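Local atomic coordinates of alpha-glucosidase (Pseudoalteromonas sp. K8, PDB entry 5HQA), a protein that hydrolyses alpha-glucosides as a family 97 glycoside hydrolase, with a calcium ion at the site where acarbose binds. Residues E461-G466 / N507-T512; F495-N500 / N626-L631. All coordinates share one frame; numbering follows the deposited sequence.

Both contacts are held by the long loop between helix 482-485 and helix 513-522 of the barrel domain: contact 2 uses its earlier part, 495-500, contact 1 its later part, 507-512, and the segments of the two contacts alternate along the chain. Contact 1 is the more buried, joining that loop to 461-466, the segment that carries a calcium ligand and lines the sugar pocket; its two segments meet by packing and a water bridge with one weak leg. Contact 2, partly buried and away from the annotated sites, ties the barrel to the C-terminal beta domain through a tyrosine hydroxyl. They touch at several points, among them Asn500 ND2, 2.8 Å from Asn507 O and probably hydrogen-bonded.

Contact 1. Residues E461-G466 / N507-T512; sequences EFNAWG and NRPQTT. With CA (calcium ion), chain C; AC1 (4,6-dideoxy-4-{[(1S,4R,5S,6S)-4,5,6-trihydroxy-3-(hydroxymethyl)cyclohex-2-en-1-yl]amino}-alpha-D-glucopyranose), chain B; GLC (alpha-D-glucopyranose), chain D; GLC (alpha-D-glucopyranose), chain E.
Asn463 packs against Pro509 with its CB 3.8 Å from the proline CG, and its flat amide lies over Pro509 CA and CB. Asn463 CG stands anti to the carbonyl carbon (chi1 -66°), which carries the amide to the proline while leaving its polar ends to other partners: ND2 bonds Gln460 and OD1 accepts from the backbone of Asn470. Asn507 packs against the backbone of the short helix 462-465, its CB 3.5 Å from Ala464 O and its amide beside the backbone of Trp465; OD1 accepts from Thr467 N.

Polar linkage across the segments runs through a water, which accepts from Gln510 N at 2.7 Å and donates weakly to Asn463 OD1. Within 507-512, Arg508 NE curls forward to the carbonyl oxygen of the next residue, Pro509 O, meeting it from above the carbonyl plane, while NH2 bonds Trp624 O in the C-terminal domain and only weakly Pro509 O.

The helix follows strand 451-454 of the parallel catalytic barrel and borders the active site. Here metal coordination takes over: Glu461 OE2 binds calcium at 2.3 Å, alongside Glu154, Glu437 and Glu455, and AC1 O3, O2B and N4A complete the shell. Glu461 OE1, meanwhile, lies 2.7 Å from AC1 N4A.

Trp465 meets the sugar with its indole face: C6 of the chain D glucose lies over it, 3.5 Å from CZ2; toward the opposite face stand Glu461 O and Phe462 CA. Trp465 CH2 in turn sits over the centre of the Phe462 ring, 3.6 Å above its plane.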
loop_
_atom_site.group_PDB
_atom_site.type_symbol
_atom_site.label_atom_id
_atom_site.label_comp_id
_atom_site.label_asym_id
_atom_site.label_seq_id
_atom_site.Cartn_x
_atom_site.Cartn_y
_atom_site.Cartn_z
ATOM N N GLU A 461 12.206 -7.821 -3.675
ATOM C CA GLU A 461 12.565 -9.236 -3.593
ATOM C C GLU A 461 12.432 -9.936 -4.940
ATOM O O GLU A 461 13.210 -10.847 -5.243
ATOM C CB GLU A 461 11.700 -9.943 -2.550
ATOM C CG GLU A 461 10.200 -9.841 -2.831
ATOM C CD GLU A 461 9.372 -10.688 -1.884
ATOM O OE1 GLU A 461 9.974 -11.487 -1.137
ATOM O OE2 GLU A 461 8.124 -10.570 -1.892
ATOM N N PHE A 462 11.462 -9.533 -5.769
ATOM C CA PHE A 462 11.329 -10.173 -7.076
ATOM C C PHE A 462 12.493 -9.857 -7.996
ATOM O O PHE A 462 12.641 -10.521 -9.025
ATOM C CB PHE A 462 10.010 -9.782 -7.744
ATOM C CG PHE A 462 8.842 -10.549 -7.217
ATOM C CD1 PHE A 462 8.238 -10.179 -6.019
ATOM C CD2 PHE A 462 8.380 -11.670 -7.885
ATOM C CE1 PHE A 462 7.172 -10.918 -5.507
ATOM C CE2 PHE A 462 7.314 -12.410 -7.387
ATOM C CZ PHE A 462 6.710 -12.038 -6.197
ATOM N N ASN A 463 13.322 -8.875 -7.645
ATOM C CA ASN A 463 14.513 -8.594 -8.428
ATOM C C ASN A 463 15.677 -9.487 -8.052
ATOM O O ASN A 463 16.701 -9.457 -8.740
ATOM C CB ASN A 463 14.893 -7.126 -8.274
ATOM C CG ASN A 463 13.853 -6.214 -8.868
ATOM O OD1 ASN A 463 13.152 -6.596 -9.808
ATOM N ND2 ASN A 463 13.728 -5.013 -8.320
ATOM N N ALA A 464 15.545 -10.286 -6.997
ATOM C CA ALA A 464 16.564 -11.280 -6.675
ATOM C C ALA A 464 16.347 -12.595 -7.416
ATOM O O ALA A 464 17.322 -13.263 -7.771
ATOM C CB ALA A 464 16.598 -11.542 -5.166
ATOM N N TRP A 465 15.085 -12.976 -7.667
ATOM C CA TRP A 465 14.821 -14.300 -8.221
ATOM C C TRP A 465 13.587 -14.362 -9.121
ATOM O O TRP A 465 13.170 -15.476 -9.468
ATOM C CB TRP A 465 14.664 -15.321 -7.068
ATOM C CG TRP A 465 13.941 -14.736 -5.870
ATOM C CD1 TRP A 465 14.495 -14.392 -4.664
ATOM C CD2 TRP A 465 12.548 -14.405 -5.776
ATOM N NE1 TRP A 465 13.529 -13.883 -3.827
ATOM C CE2 TRP A 465 12.329 -13.874 -4.486
ATOM C CE3 TRP A 465 11.462 -14.511 -6.655
ATOM C CZ2 TRP A 465 11.069 -13.446 -4.054
ATOM C CZ3 TRP A 465 10.210 -14.089 -6.225
ATOM C CH2 TRP A 465 10.024 -13.561 -4.939
ATOM N N GLY A 466 13.000 -13.228 -9.531
ATOM C CA GLY A 466 11.652 -13.258 -10.095
ATOM C C GLY A 466 11.524 -14.098 -11.354
ATOM O O GLY A 466 10.497 -14.759 -11.567
ATOM N N ASN A 507 18.447 -12.032 -13.251
ATOM C CA ASN A 507 17.632 -11.583 -12.124
ATOM C C ASN A 507 18.398 -10.508 -11.364
ATOM O O ASN A 507 19.378 -10.802 -10.673
ATOM C CB ASN A 507 17.266 -12.748 -11.207
ATOM C CG ASN A 507 16.121 -13.595 -11.760
ATOM O OD1 ASN A 507 15.120 -13.072 -12.287
ATOM N ND2 ASN A 507 16.260 -14.914 -11.633
ATOM N N ARG A 508 17.948 -9.264 -11.494
ATOM C CA ARG A 508 18.546 -8.095 -10.863
ATOM C C ARG A 508 17.525 -6.978 -10.937
ATOM O O ARG A 508 16.601 -7.049 -11.755
ATOM C CB ARG A 508 19.834 -7.673 -11.584
ATOM C CG ARG A 508 19.640 -7.625 -13.095
ATOM C CD ARG A 508 20.643 -6.727 -13.818
ATOM N NE ARG A 508 20.451 -5.308 -13.528
ATOM C CZ ARG A 508 20.875 -4.323 -14.316
ATOM N NH1 ARG A 508 21.493 -4.600 -15.464
ATOM N NH2 ARG A 508 20.676 -3.058 -13.962
ATOM N N PRO A 509 17.652 -5.936 -10.110
ATOM C CA PRO A 509 16.848 -4.730 -10.368
ATOM C C PRO A 509 17.227 -4.183 -11.731
ATOM O O PRO A 509 18.403 -3.956 -12.025
ATOM C CB PRO A 509 17.235 -3.774 -9.228
ATOM C CG PRO A 509 17.814 -4.676 -8.149
ATOM C CD PRO A 509 18.508 -5.777 -8.920
ATOM N N GLN A 510 16.224 -4.025 -12.588
ATOM C CA GLN A 510 16.460 -3.528 -13.941
ATOM C C GLN A 510 16.358 -2.003 -13.940
ATOM O O GLN A 510 15.456 -1.400 -14.519
ATOM C CB GLN A 510 15.484 -4.179 -14.911
ATOM C CG GLN A 510 15.705 -5.683 -14.982
ATOM C CD GLN A 510 14.941 -6.341 -16.110
ATOM O OE1 GLN A 510 13.822 -5.932 -16.445
ATOM N NE2 GLN A 510 15.545 -7.365 -16.711
ATOM N N THR A 511 17.290 -1.393 -13.206
ATOM C CA THR A 511 17.304 0.046 -12.963
ATOM C C THR A 511 18.749 0.522 -12.917
ATOM O O THR A 511 19.688 -0.277 -12.864
ATOM C CB THR A 511 16.616 0.440 -11.640
ATOM O OG1 THR A 511 17.530 0.267 -10.549
ATOM C CG2 THR A 511 15.350 -0.381 -11.375
ATOM N N THR A 512 18.918 1.844 -12.934
ATOM C CA THR A 512 20.201 2.455 -12.630
ATOM C C THR A 512 20.335 2.641 -11.121
ATOM O O THR A 512 19.389 2.460 -10.354
ATOM C CB THR A 512 20.356 3.812 -13.325
ATOM O OG1 THR A 512 19.412 4.736 -12.769
ATOM C CG2 THR A 512 20.138 3.691 -14.830
HETATM CA CA CA C . 6.375 -11.191 -0.518
HETATM C C1 AC1 B . 7.099 -16.604 -2.466
HETATM O O2 AC1 B . 5.230 -15.359 -3.297
HETATM C C2 AC1 B . 6.086 -15.513 -2.153
HETATM C C4A AC1 B . 10.406 -12.411 3.261
HETATM C C3 AC1 B . 6.759 -14.216 -1.789
HETATM O O3 AC1 B . 5.778 -13.187 -1.571
HETATM C C4 AC1 B . 7.635 -14.417 -0.581
HETATM N N4A AC1 B . 8.114 -13.136 0.029
HETATM C C5 AC1 B . 8.770 -15.234 -1.179
HETATM O O5 AC1 B . 8.241 -16.590 -1.492
HETATM C C6 AC1 B . 9.972 -15.383 -0.299
HETATM C C1B AC1 B . 7.932 -13.038 1.521
HETATM C C2B AC1 B . 8.423 -11.536 2.056
HETATM O O2B AC1 B . 7.791 -10.557 1.231
HETATM C C3B AC1 B . 9.825 -11.436 2.086
HETATM O O3B AC1 B . 10.294 -10.093 2.367
HETATM O O4 AC1 B . 11.819 -12.430 3.224
HETATM C C5B AC1 B . 9.906 -13.763 3.172
HETATM C C7B AC1 B . 8.585 -14.060 2.269
HETATM C C6B AC1 B . 10.224 -14.707 4.343
HETATM O O6B AC1 B . 9.426 -14.329 5.421
HETATM C C1 GLC D . 9.469 -19.602 -6.154
HETATM C C2 GLC D . 8.219 -19.883 -5.329
HETATM C C3 GLC D . 7.461 -18.633 -4.970
HETATM C C4 GLC D . 8.324 -17.741 -4.141
HETATM C C5 GLC D . 9.645 -17.387 -4.842
HETATM C C6 GLC D . 10.649 -16.953 -3.818
HETATM O O2 GLC D . 7.380 -20.772 -6.075
HETATM O O3 GLC D . 6.246 -19.000 -4.230
HETATM O O4 GLC D . 7.591 -16.493 -3.759
HETATM O O5 GLC D . 10.305 -18.469 -5.650
HETATM O O6 GLC D . 11.309 -18.065 -3.252
HETATM C C1 GLC E . 9.831 -17.979 -11.159
HETATM C C2 GLC E . 10.923 -18.821 -10.516
HETATM C C3 GLC E . 10.852 -18.993 -9.023
HETATM C C4 GLC E . 9.740 -18.354 -8.260
HETATM C C5 GLC E . 8.585 -17.739 -9.055
HETATM C C6 GLC E . 8.548 -16.263 -8.958
HETATM O O1 GLC E . 9.669 -18.362 -12.483
HETATM O O2 GLC E . 10.904 -20.136 -11.095
HETATM O O3 GLC E . 12.150 -18.559 -8.476
HETATM O O4 GLC E . 9.070 -19.438 -7.482
HETATM O O5 GLC E . 8.534 -18.142 -10.482
HETATM O O6 GLC E . 7.187 -15.907 -8.802
HETATM O O HOH W 1 13.633 -3.966 -11.818
#

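Contact 2. Residues F495-N500 / N626-L631; sequences FDLSFN and NNPYDL
Tyr629 reaches from the loop between strands 611-618 and 631-638 of the C-terminal antiparallel beta domain into an Asx turn of the barrel domain, in which Asp496 OD1 accepts from Ser498 N at 2.9 Å. The tight part of the contact lies around the phenol end. Tyr629 OH accepts from Leu497 N at 2.8 Å, a bent bond with an N-H...O angle of 133°, and it also shares a short 2.5 Å hydrogen bond with Ser498 OG. Both partners lie at the ring edge, near its plane, and together they grip the hydroxyl. A chi1 of -57°, which sets OG beside the backbone N, turns the Ser498 hydroxyl to the phenol.

Beside this polar grip, Leu497 runs antiparallel to the side chains of Pro628 and Tyr629; its CD1 sits 3.9 Å from Pro628 CB and equally far from Tyr629 CE1. A phenylalanine in place of Tyr629 would probably leave Leu497 N and Ser498 OG without the oxygen that joins them to the C-terminal domain.

The looser side lies toward Asp496, where contact is mediated by a water. This water donates to Asp496 OD1 and makes only a weak link to the phenol oxygen, while Asp496 OD1 itself stays 3.7 Å from Tyr629 OH. On the buried side Phe495 packs against helices 513-522 and 541-549, and its carbonyl oxygen, bonded to Lys540 NZ, meets the phenol ring at its edge, 3.3 Å from Tyr629 CE1.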
loop_
_atom_site.group_PDB
_atom_site.type_symbol
_atom_site.label_atom_id
_atom_site.label_comp_id
_atom_site.label_asym_id
_atom_site.label_seq_id
_atom_site.Cartn_x
_atom_site.Cartn_y
_atom_site.Cartn_z
ATOM N N PHE A 495 22.437 -1.465 -4.035
ATOM C CA PHE A 495 23.617 -0.829 -4.607
ATOM C C PHE A 495 24.456 -1.770 -5.448
ATOM O O PHE A 495 25.078 -1.323 -6.413
ATOM C CB PHE A 495 24.514 -0.250 -3.505
ATOM C CG PHE A 495 24.144 1.149 -3.093
ATOM C CD1 PHE A 495 22.877 1.645 -3.329
ATOM C CD2 PHE A 495 25.077 1.971 -2.476
ATOM C CE1 PHE A 495 22.537 2.941 -2.941
ATOM C CE2 PHE A 495 24.753 3.266 -2.096
ATOM C CZ PHE A 495 23.483 3.754 -2.327
ATOM N N ASP A 496 24.536 -3.045 -5.082
ATOM C CA ASP A 496 25.186 -4.033 -5.940
ATOM C C ASP A 496 24.098 -4.640 -6.820
ATOM O O ASP A 496 23.316 -5.492 -6.380
ATOM C CB ASP A 496 25.919 -5.094 -5.128
ATOM C CG ASP A 496 26.495 -6.203 -6.017
ATOM O OD1 ASP A 496 26.602 -5.983 -7.249
ATOM O OD2 ASP A 496 26.837 -7.288 -5.489
ATOM N N LEU A 497 24.044 -4.184 -8.069
ATOM C CA LEU A 497 23.091 -4.672 -9.052
ATOM C C LEU A 497 23.653 -5.811 -9.886
ATOM O O LEU A 497 22.990 -6.249 -10.833
ATOM C CB LEU A 497 22.669 -3.528 -9.975
ATOM C CG LEU A 497 22.122 -2.289 -9.279
ATOM C CD1 LEU A 497 22.134 -1.126 -10.246
ATOM C CD2 LEU A 497 20.707 -2.551 -8.794
ATOM N N SER A 498 24.853 -6.297 -9.558
ATOM C CA SER A 498 25.623 -7.177 -10.431
ATOM C C SER A 498 25.753 -8.603 -9.910
ATOM O O SER A 498 26.497 -9.386 -10.504
ATOM C CB SER A 498 27.030 -6.607 -10.649
ATOM O OG SER A 498 26.992 -5.299 -11.192
ATOM N N PHE A 499 25.056 -8.964 -8.828
ATOM C CA PHE A 499 25.290 -10.252 -8.173
ATOM C C PHE A 499 24.941 -11.440 -9.063
ATOM O O PHE A 499 25.440 -12.548 -8.825
ATOM C CB PHE A 499 24.500 -10.330 -6.856
ATOM C CG PHE A 499 23.045 -9.959 -6.999
ATOM C CD1 PHE A 499 22.638 -8.637 -6.880
ATOM C CD2 PHE A 499 22.089 -10.930 -7.253
ATOM C CE1 PHE A 499 21.296 -8.283 -7.029
ATOM C CE2 PHE A 499 20.746 -10.585 -7.397
ATOM C CZ PHE A 499 20.350 -9.254 -7.281
ATOM N N ASN A 500 24.094 -11.243 -10.071
ATOM C CA ASN A 500 23.775 -12.278 -11.045
ATOM C C ASN A 500 24.302 -11.939 -12.433
ATOM O O ASN A 500 23.918 -12.591 -13.411
ATOM C CB ASN A 500 22.260 -12.503 -11.105
ATOM C CG ASN A 500 21.752 -13.400 -9.989
ATOM O OD1 ASN A 500 22.443 -14.327 -9.552
ATOM N ND2 ASN A 500 20.527 -13.145 -9.536
ATOM N N ASN A 626 23.781 -2.300 -19.159
ATOM C CA ASN A 626 25.195 -2.573 -18.969
ATOM C C ASN A 626 25.960 -1.418 -18.353
ATOM O O ASN A 626 27.138 -1.586 -18.038
ATOM C CB ASN A 626 25.829 -2.987 -20.302
ATOM C CG ASN A 626 25.233 -4.280 -20.829
ATOM O OD1 ASN A 626 25.422 -5.342 -20.236
ATOM N ND2 ASN A 626 24.486 -4.195 -21.919
ATOM N N ASN A 627 25.324 -0.269 -18.129
ATOM C CA ASN A 627 26.029 0.832 -17.488
ATOM C C ASN A 627 25.161 1.466 -16.403
ATOM O O ASN A 627 24.932 2.681 -16.428
ATOM C CB ASN A 627 26.443 1.859 -18.544
ATOM C CG ASN A 627 27.538 2.778 -18.061
ATOM O OD1 ASN A 627 28.280 2.450 -17.138
ATOM N ND2 ASN A 627 27.650 3.942 -18.694
ATOM N N PRO A 628 24.667 0.694 -15.426
ATOM C CA PRO A 628 23.728 1.270 -14.453
ATOM C C PRO A 628 24.372 2.117 -13.370
ATOM O O PRO A 628 23.645 2.839 -12.672
ATOM C CB PRO A 628 23.074 0.031 -13.823
ATOM C CG PRO A 628 24.200 -0.973 -13.833
ATOM C CD PRO A 628 24.948 -0.728 -15.130
ATOM N N TYR A 629 25.687 2.046 -13.183
ATOM C CA TYR A 629 26.285 2.706 -12.033
ATOM C C TYR A 629 26.766 4.126 -12.311
ATOM O O TYR A 629 27.106 4.831 -11.356
ATOM C CB TYR A 629 27.462 1.892 -11.495
ATOM C CG TYR A 629 27.100 0.491 -11.044
ATOM C CD1 TYR A 629 26.258 0.283 -9.956
ATOM C CD2 TYR A 629 27.619 -0.623 -11.693
ATOM C CE1 TYR A 629 25.935 -1.004 -9.533
ATOM C CE2 TYR A 629 27.300 -1.912 -11.281
ATOM C CZ TYR A 629 26.458 -2.092 -10.197
ATOM O OH TYR A 629 26.150 -3.371 -9.775
ATOM N N ASP A 630 26.829 4.563 -13.568
ATOM C CA ASP A 630 27.286 5.925 -13.835
ATOM C C ASP A 630 26.398 6.912 -13.098
ATOM O O ASP A 630 25.174 6.907 -13.271
ATOM C CB ASP A 630 27.277 6.221 -15.331
ATOM C CG ASP A 630 28.484 5.640 -16.053
ATOM O OD1 ASP A 630 29.202 4.793 -15.470
ATOM O OD2 ASP A 630 28.711 6.034 -17.214
ATOM N N LEU A 631 27.014 7.749 -12.272
ATOM C CA LEU A 631 26.290 8.601 -11.346
ATOM C C LEU A 631 26.978 9.955 -11.271
ATOM O O LEU A 631 28.209 10.032 -11.283
ATOM C CB LEU A 631 26.237 7.961 -9.956
ATOM C CG LEU A 631 25.454 8.712 -8.882
ATOM C CD1 LEU A 631 23.966 8.522 -9.102
ATOM C CD2 LEU A 631 25.870 8.215 -7.506
HETATM O O HOH W 2 28.987 -4.326 -7.996
#